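Local atomic coordinates of oxidoreductase NdmD (Pseudomonas putida, PDB entry 6ICM), a protein that oxidises NADH and passes the electrons to the N-demethylases NdmA and NdmB in caffeine breakdown. Residues E1-F13 against V75-L87. Numbering follows the deposited sequence.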
ATOM      1  N   GLU D   1      51.665 -14.333 -49.782  1.00107.82           N
ATOM      2  CA  GLU D   1      50.465 -15.130 -49.520  1.00113.80           C
ATOM      3  C   GLU D   1      50.752 -16.239 -48.490  1.00115.15           C
ATOM      4  O   GLU D   1      50.044 -17.249 -48.428  1.00112.72           O
ATOM      5  CB  GLU D   1      49.908 -15.720 -50.834  1.00113.15           C
ATOM      6  CG  GLU D   1      50.613 -16.973 -51.411  1.00114.14           C
ATOM      7  CD  GLU D   1      51.948 -16.693 -52.103  1.00115.53           C
ATOM      8  OE1 GLU D   1      52.668 -15.754 -51.693  1.00115.22           O
ATOM      9  OE2 GLU D   1      52.284 -17.429 -53.061  1.00110.69           O
ATOM     10  N   TYR D   2      51.794 -16.030 -47.682  1.00112.39           N
ATOM     11  CA  TYR D   2      52.164 -16.943 -46.605  1.00107.56           C
ATOM     12  C   TYR D   2      53.101 -16.203 -45.656  1.00101.43           C
ATOM     13  O   TYR D   2      53.918 -15.394 -46.105  1.00 99.70           O
ATOM     14  CB  TYR D   2      52.827 -18.233 -47.134  1.00110.87           C
ATOM     15  CG  TYR D   2      53.802 -18.068 -48.310  1.00125.81           C
ATOM     16  CD1 TYR D   2      55.050 -17.448 -48.141  1.00122.80           C
ATOM     17  CD2 TYR D   2      53.479 -18.547 -49.590  1.00124.13           C
ATOM     18  CE1 TYR D   2      55.943 -17.306 -49.212  1.00119.96           C
ATOM     19  CE2 TYR D   2      54.368 -18.407 -50.668  1.00121.49           C
ATOM     20  CZ  TYR D   2      55.592 -17.781 -50.470  1.00124.45           C
ATOM     21  OH  TYR D   2      56.470 -17.638 -51.522  1.00117.91           O
ATOM     22  N   GLU D   3      52.973 -16.472 -44.347  1.00 91.79           N
ATOM     23  CA  GLU D   3      53.769 -15.787 -43.330  1.00 87.68           C
ATOM     24  C   GLU D   3      54.152 -16.748 -42.205  1.00 82.15           C
ATOM     25  O   GLU D   3      53.375 -17.637 -41.847  1.00 79.39           O
ATOM     26  CB  GLU D   3      53.022 -14.553 -42.752  1.00 88.73           C
ATOM     27  CG  GLU D   3      51.467 -14.611 -42.758  1.00 87.64           C
ATOM     28  CD  GLU D   3      50.821 -13.935 -41.534  1.00 82.22           C
ATOM     29  OE1 GLU D   3      51.562 -13.453 -40.652  1.00 81.85           O
ATOM     30  OE2 GLU D   3      49.572 -13.885 -41.446  1.00 75.87           O
ATOM     31  N   VAL D   4      55.359 -16.574 -41.674  1.00 82.51           N
ATOM     32  CA  VAL D   4      55.870 -17.371 -40.551  1.00 83.24           C
ATOM     33  C   VAL D   4      55.751 -16.505 -39.293  1.00 81.06           C
ATOM     34  O   VAL D   4      55.452 -15.321 -39.376  1.00 81.22           O
ATOM     35  CB  VAL D   4      57.360 -17.821 -40.781  1.00 88.59           C
ATOM     36  CG1 VAL D   4      57.827 -18.871 -39.775  1.00 81.46           C
ATOM     37  CG2 VAL D   4      57.602 -18.330 -42.193  1.00 87.13           C
ATOM     38  N   GLU D   5      56.046 -17.088 -38.125  1.00 79.96           N
ATOM     39  CA  GLU D   5      56.156 -16.236 -36.942  1.00 81.42           C
ATOM     40  C   GLU D   5      56.765 -16.949 -35.737  1.00 79.23           C
ATOM     41  O   GLU D   5      56.591 -18.162 -35.556  1.00 79.33           O
ATOM     42  CB  GLU D   5      54.803 -15.721 -36.546  1.00 81.42           C
ATOM     43  CG  GLU D   5      54.017 -16.737 -35.931  1.00 75.40           C
ATOM     44  CD  GLU D   5      52.565 -16.459 -36.243  1.00 89.30           C
ATOM     45  OE1 GLU D   5      52.299 -15.386 -36.844  1.00102.00           O
ATOM     46  OE2 GLU D   5      51.680 -17.323 -35.940  1.00 96.09           O
ATOM     47  N   LEU D   6      57.353 -16.136 -34.844  1.00 73.44           N
ATOM     48  CA  LEU D   6      58.247 -16.529 -33.752  1.00 74.88           C
ATOM     49  C   LEU D   6      57.613 -16.088 -32.431  1.00 73.26           C
ATOM     50  O   LEU D   6      56.534 -15.499 -32.423  1.00 65.90           O
ATOM     51  CB  LEU D   6      59.650 -15.891 -33.986  1.00 75.60           C
ATOM     52  CG  LEU D   6      61.103 -16.330 -33.669  1.00 69.59           C
ATOM     53  CD1 LEU D   6      62.063 -15.467 -34.495  1.00 52.83           C
ATOM     54  CD2 LEU D   6      61.515 -16.267 -32.184  1.00 63.11           C
ATOM     55  N   LYS D   7      58.283 -16.368 -31.302  1.00 76.38           N
ATOM     56  CA  LYS D   7      57.821 -15.929 -29.979  1.00 69.71           C
ATOM     57  C   LYS D   7      59.000 -15.728 -29.018  1.00 74.86           C
ATOM     58  O   LYS D   7      60.151 -16.049 -29.327  1.00 87.83           O
ATOM     59  CB  LYS D   7      56.853 -16.939 -29.342  1.00 67.37           C
ATOM     60  CG  LYS D   7      55.798 -17.546 -30.227  1.00 60.90           C
ATOM     61  CD  LYS D   7      54.520 -16.843 -30.077  1.00 76.14           C
ATOM     62  CE  LYS D   7      53.423 -17.854 -30.146  1.00 73.91           C
ATOM     63  NZ  LYS D   7      53.672 -18.942 -29.147  1.00 86.09           N
ATOM     64  N   LYS D   8      58.699 -15.202 -27.821  1.00 65.85           N
ATOM     65  CA  LYS D   8      59.564 -15.353 -26.646  1.00 57.47           C
ATOM     66  C   LYS D   8      59.552 -16.768 -26.070  1.00 66.80           C
ATOM     67  O   LYS D   8      60.221 -17.018 -25.059  1.00 73.39           O
ATOM     68  CB  LYS D   8      59.123 -14.430 -25.523  1.00 68.40           C
ATOM     69  CG  LYS D   8      58.028 -15.069 -24.650  1.00 64.95           C
ATOM     70  CD  LYS D   8      57.789 -14.331 -23.342  1.00 69.88           C
ATOM     71  CE  LYS D   8      56.995 -13.045 -23.499  1.00 62.97           C
ATOM     72  NZ  LYS D   8      56.657 -12.531 -22.140  1.00 70.25           N
ATOM     73  N   THR D   9      58.747 -17.674 -26.622  1.00 72.88           N
ATOM     74  CA  THR D   9      58.777 -19.093 -26.285  1.00 61.28           C
ATOM     75  C   THR D   9      59.397 -19.905 -27.411  1.00 58.39           C
ATOM     76  O   THR D   9      59.499 -21.129 -27.302  1.00 56.80           O
ATOM     77  CB  THR D   9      57.357 -19.598 -25.983  1.00 62.25           C
ATOM     78  OG1 THR D   9      57.430 -20.832 -25.274  1.00 67.20           O
ATOM     79  CG2 THR D   9      56.564 -19.813 -27.261  1.00 63.63           C
ATOM     80  N   GLY D  10      59.811 -19.242 -28.489  1.00 61.89           N
ATOM     81  CA  GLY D  10      60.602 -19.825 -29.536  1.00 58.14           C
ATOM     82  C   GLY D  10      59.796 -20.560 -30.573  1.00 61.94           C
ATOM     83  O   GLY D  10      60.253 -20.702 -31.713  1.00 68.96           O
ATOM     84  N   GLN D  11      58.599 -21.016 -30.202  1.00 58.86           N
ATOM     85  CA  GLN D  11      57.683 -21.698 -31.103  1.00 58.89           C
ATOM     86  C   GLN D  11      57.506 -20.931 -32.407  1.00 63.57           C
ATOM     87  O   GLN D  11      57.527 -19.697 -32.423  1.00 72.16           O
ATOM     88  CB  GLN D  11      56.349 -21.883 -30.406  1.00 61.57           C
ATOM     89  CG  GLN D  11      55.381 -22.807 -31.089  1.00 65.10           C
ATOM     90  CD  GLN D  11      54.169 -23.050 -30.213  1.00 71.07           C
ATOM     91  OE1 GLN D  11      54.180 -22.719 -29.015  1.00 66.08           O
ATOM     92  NE2 GLN D  11      53.108 -23.605 -30.801  1.00 67.85           N
ATOM     93  N   ILE D  12      57.336 -21.639 -33.512  1.00 64.93           N
ATOM     94  CA  ILE D  12      57.304 -20.973 -34.806  1.00 70.60           C
ATOM     95  C   ILE D  12      56.405 -21.802 -35.717  1.00 75.64           C
ATOM     96  O   ILE D  12      56.429 -23.035 -35.669  1.00 72.04           O
ATOM     97  CB  ILE D  12      58.751 -20.758 -35.338  1.00 69.47           C
ATOM     98  CG1 ILE D  12      58.782 -20.211 -36.768  1.00 66.79           C
ATOM     99  CG2 ILE D  12      59.605 -22.030 -35.175  1.00 76.86           C
ATOM    100  CD1 ILE D  12      60.153 -19.708 -37.185  1.00 64.63           C
ATOM    101  N   PHE D  13      55.541 -21.130 -36.473  1.00 74.42           N
ATOM    102  CA  PHE D  13      54.636 -21.847 -37.377  1.00 70.04           C
ATOM    103  C   PHE D  13      54.186 -20.899 -38.481  1.00 69.23           C
ATOM    104  O   PHE D  13      54.657 -19.761 -38.576  1.00 78.94           O
ATOM    105  CB  PHE D  13      53.476 -22.513 -36.619  1.00 69.96           C
ATOM    106  CG  PHE D  13      52.755 -21.622 -35.612  1.00 82.38           C
ATOM    107  CD1 PHE D  13      53.350 -21.284 -34.398  1.00 83.15           C
ATOM    108  CD2 PHE D  13      51.464 -21.144 -35.872  1.00 81.00           C
ATOM    109  CE1 PHE D  13      52.682 -20.473 -33.455  1.00 80.32           C
ATOM    110  CE2 PHE D  13      50.798 -20.345 -34.938  1.00 71.93           C
ATOM    111  CZ  PHE D  13      51.432 -20.002 -33.725  1.00 76.44           C
ATOM    112  N   VAL D  75      41.360 -10.465 -37.239  1.00 52.45           N
ATOM    113  CA  VAL D  75      40.978  -9.832 -38.498  1.00 49.91           C
ATOM    114  C   VAL D  75      42.179  -9.225 -39.205  1.00 54.85           C
ATOM    115  O   VAL D  75      42.111  -8.931 -40.402  1.00 55.47           O
ATOM    116  CB  VAL D  75      39.885  -8.760 -38.291  1.00 55.96           C
ATOM    117  CG1 VAL D  75      38.646  -9.341 -37.621  1.00 54.21           C
ATOM    118  CG2 VAL D  75      40.410  -7.552 -37.514  1.00 59.71           C
ATOM    119  N   SER D  76      43.279  -9.022 -38.489  1.00 56.22           N
ATOM    120  CA  SER D  76      44.458  -8.397 -39.071  1.00 59.48           C
ATOM    121  C   SER D  76      45.470  -9.450 -39.527  1.00 66.17           C
ATOM    122  O   SER D  76      45.392 -10.623 -39.152  1.00 63.46           O
ATOM    123  CB  SER D  76      45.098  -7.435 -38.074  1.00 60.68           C
ATOM    124  OG  SER D  76      44.217  -6.369 -37.761  1.00 60.54           O
ATOM    125  N   ARG D  77      46.424  -9.019 -40.355  1.00 68.03           N
ATOM    126  CA  ARG D  77      47.382  -9.930 -40.973  1.00 72.13           C
ATOM    127  C   ARG D  77      48.751  -9.246 -41.073  1.00 75.70           C
ATOM    128  O   ARG D  77      48.914  -8.071 -40.723  1.00 73.53           O
ATOM    129  CB  ARG D  77      46.857 -10.429 -42.343  1.00 77.43           C
ATOM    130  CG  ARG D  77      47.463  -9.784 -43.611  1.00 92.66           C
ATOM    131  CD  ARG D  77      47.215 -10.653 -44.868  1.00 98.13           C
ATOM    132  NE  ARG D  77      45.830 -10.507 -45.341  1.00109.38           N
ATOM    133  CZ  ARG D  77      45.391  -9.574 -46.193  1.00108.08           C
ATOM    134  NH1 ARG D  77      46.236  -8.712 -46.747  1.00107.44           N
ATOM    135  NH2 ARG D  77      44.098  -9.528 -46.528  1.00102.43           N
ATOM    136  N   CYS D  78      49.751 -10.004 -41.540  1.00 71.59           N
ATOM    137  CA  CYS D  78      51.117  -9.520 -41.741  1.00 78.74           C
ATOM    138  C   CYS D  78      51.492  -9.595 -43.223  1.00 81.00           C
ATOM    139  O   CYS D  78      51.474 -10.687 -43.799  1.00 83.17           O
ATOM    140  CB  CYS D  78      52.090 -10.358 -40.909  1.00 83.81           C
ATOM    141  SG  CYS D  78      53.818  -9.874 -41.052  1.00 83.42           S
ATOM    142  N   LYS D  79      51.853  -8.439 -43.835  1.00 85.46           N
ATOM    143  CA  LYS D  79      52.308  -8.343 -45.238  1.00 85.34           C
ATOM    144  C   LYS D  79      53.766  -8.598 -45.379  1.00 84.66           C
ATOM    145  O   LYS D  79      54.230  -8.940 -46.468  1.00 92.78           O
ATOM    146  CB  LYS D  79      52.136  -6.952 -45.866  1.00 82.81           C
ATOM    147  CG  LYS D  79      50.762  -6.619 -46.320  1.00 90.40           C
ATOM    148  CD  LYS D  79      50.455  -5.315 -45.791  1.00 96.78           C
ATOM    149  CE  LYS D  79      50.251  -5.753 -44.358  1.00 99.98           C
ATOM    150  NZ  LYS D  79      49.286  -6.672 -44.165  1.00101.35           N
ATOM    151  N   SER D  80      54.497  -8.369 -44.316  1.00 79.89           N
ATOM    152  CA  SER D  80      55.851  -8.845 -44.274  1.00 81.36           C
ATOM    153  C   SER D  80      55.793 -10.365 -44.373  1.00 85.64           C
ATOM    154  O   SER D  80      54.716 -10.960 -44.545  1.00 84.45           O
ATOM    155  CB  SER D  80      56.537  -8.356 -43.000  1.00 79.59           C
ATOM    156  OG  SER D  80      57.660  -9.151 -42.708  1.00 81.04           O
ATOM    157  N   LYS D  81      56.950 -11.003 -44.290  1.00 82.87           N
ATOM    158  CA  LYS D  81      57.025 -12.445 -44.423  1.00 83.70           C
ATOM    159  C   LYS D  81      57.145 -13.142 -43.079  1.00 81.06           C
ATOM    160  O   LYS D  81      56.673 -14.276 -42.926  1.00 79.66           O
ATOM    161  CB  LYS D  81      58.208 -12.813 -45.324  1.00 86.68           C
ATOM    162  CG  LYS D  81      58.139 -14.207 -45.943  1.00 92.75           C
ATOM    163  CD  LYS D  81      56.886 -14.407 -46.796  1.00 98.04           C
ATOM    164  CE  LYS D  81      57.168 -14.245 -48.284  1.00106.07           C
ATOM    165  NZ  LYS D  81      55.914 -14.311 -49.094  1.00109.03           N
ATOM    166  N   LYS D  82      57.760 -12.481 -42.104  1.00 81.05           N
ATOM    167  CA  LYS D  82      57.808 -12.954 -40.730  1.00 80.87           C
ATOM    168  C   LYS D  82      57.199 -11.895 -39.818  1.00 79.95           C
ATOM    169  O   LYS D  82      57.181 -10.704 -40.148  1.00 80.64           O
ATOM    170  CB  LYS D  82      59.250 -13.258 -40.285  1.00 72.98           C
ATOM    171  CG  LYS D  82      59.348 -14.311 -39.194  1.00 72.21           C
ATOM    172  CD  LYS D  82      60.744 -14.390 -38.588  1.00 75.19           C
ATOM    173  CE  LYS D  82      60.920 -15.659 -37.754  1.00 79.30           C
ATOM    174  NZ  LYS D  82      61.094 -16.874 -38.615  1.00 78.17           N
ATOM    175  N   ILE D  83      56.693 -12.344 -38.670  1.00 78.08           N
ATOM    176  CA  ILE D  83      56.155 -11.471 -37.624  1.00 77.48           C
ATOM    177  C   ILE D  83      56.438 -12.131 -36.282  1.00 72.73           C
ATOM    178  O   ILE D  83      56.220 -13.331 -36.126  1.00 68.11           O
ATOM    179  CB  ILE D  83      54.635 -11.214 -37.806  1.00 80.48           C
ATOM    180  CG1 ILE D  83      54.035 -10.524 -36.568  1.00 73.71           C
ATOM    181  CG2 ILE D  83      53.881 -12.509 -38.142  1.00 72.44           C
ATOM    182  CD1 ILE D  83      52.537 -10.312 -36.630  1.00 61.15           C
ATOM    183  N   VAL D  84      56.931 -11.380 -35.305  1.00 72.44           N
ATOM    184  CA  VAL D  84      57.230 -11.980 -34.003  1.00 73.56           C
ATOM    185  C   VAL D  84      56.310 -11.382 -32.950  1.00 66.77           C
ATOM    186  O   VAL D  84      56.308 -10.161 -32.734  1.00 64.03           O
ATOM    187  CB  VAL D  84      58.702 -11.804 -33.612  1.00 68.51           C
ATOM    188  CG1 VAL D  84      58.986 -12.579 -32.338  1.00 66.99           C
ATOM    189  CG2 VAL D  84      59.583 -12.292 -34.720  1.00 68.33           C
ATOM    190  N   LEU D  85      55.537 -12.244 -32.300  1.00 62.11           N
ATOM    191  CA  LEU D  85      54.649 -11.849 -31.218  1.00 61.73           C
ATOM    192  C   LEU D  85      55.311 -12.145 -29.885  1.00 58.03           C
ATOM    193  O   LEU D  85      55.886 -13.218 -29.699  1.00 64.73           O
ATOM    194  CB  LEU D  85      53.307 -12.577 -31.294  1.00 62.86           C
ATOM    195  CG  LEU D  85      52.684 -12.768 -32.670  1.00 53.97           C
ATOM    196  CD1 LEU D  85      51.399 -13.533 -32.476  1.00 44.98           C
ATOM    197  CD2 LEU D  85      52.436 -11.446 -33.350  1.00 54.18           C
ATOM    198  N   ASP D  86      55.202 -11.197 -28.961  1.00 59.88           N
ATOM    199  CA  ASP D  86      55.911 -11.245 -27.688  1.00 64.04           C
ATOM    200  C   ASP D  86      55.070 -12.050 -26.686  1.00 68.42           C
ATOM    201  O   ASP D  86      54.467 -11.526 -25.741  1.00 62.86           O
ATOM    202  CB  ASP D  86      56.213  -9.822 -27.234  1.00 58.57           C
ATOM    203  CG  ASP D  86      56.954  -9.757 -25.915  1.00 71.03           C
ATOM    204  OD1 ASP D  86      57.555 -10.774 -25.496  1.00 74.42           O
ATOM    205  OD2 ASP D  86      56.921  -8.667 -25.293  1.00 72.07           O
ATOM    206  N   LEU D  87      55.039 -13.368 -26.926  1.00 64.14           N
ATOM    207  CA  LEU D  87      54.233 -14.296 -26.122  1.00 70.82           C
ATOM    208  C   LEU D  87      54.929 -15.625 -25.805  1.00 68.90           C
ATOM    209  O   LEU D  87      55.721 -16.128 -26.602  1.00 65.00           O
ATOM    210  CB  LEU D  87      52.895 -14.582 -26.826  1.00 67.89           C
ATOM    211  CG  LEU D  87      51.792 -13.520 -26.703  1.00 65.30           C
ATOM    212  CD1 LEU D  87      50.721 -13.783 -27.715  1.00 57.83           C
ATOM    213  CD2 LEU D  87      51.182 -13.475 -25.303  1.00 66.46           C
TER
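The phenol ring of Tyr-2 takes the end of Lys-81 obliquely at its CD1 and CE1 side, with Lys-81 CE 3.4 Å from Tyr-2 CE1. Lys-81 reaches it because its chain bends at chi2 (59°) and chi3. The carboxylate of Glu-3 is buried: its OE1 lies 3.2 Å from Cys-78 CB and 3.5 Å from Ile-83 CG2. Replacing Glu-3 by alanine would probably leave a gap between Cys-78 and Ile-83, since the carboxylate that touches both would be gone. A third flat group, the Asp-86 carboxylate, has OD1 3.9 Å from Lys-8 NZ, a long salt bridge beyond strands 3-6 and 82-85, near the chain end at Leu-87. Between these ends the backbones of 3-6 and 82-85 run parallel. The bond from Val-4 N to Lys-81 O (2.9 Å) is nearly straight at 166°; weak bonds run from Ile-83 N to Val-4 O and from Leu-85 N to Leu-6 O. Val-4, Leu-6, Lys-82 and Val-84 share one face. There Leu-6 CB lies alongside Val-84 CG2 (3.7 Å), and the Lys-82 chain, extended as far as CE, lays CE against Leu-6 CD1 (3.5 Å). On the other face Glu-5 meets helix 21-27 and Ile-83 meets Leu-53. With 13-15 antiparallel on the far side of 3-6, this parallel pairing of first and last strands is characteristic of the beta-grasp fold of [2Fe-2S] ferredoxins, here the C-terminal domain of NdmD.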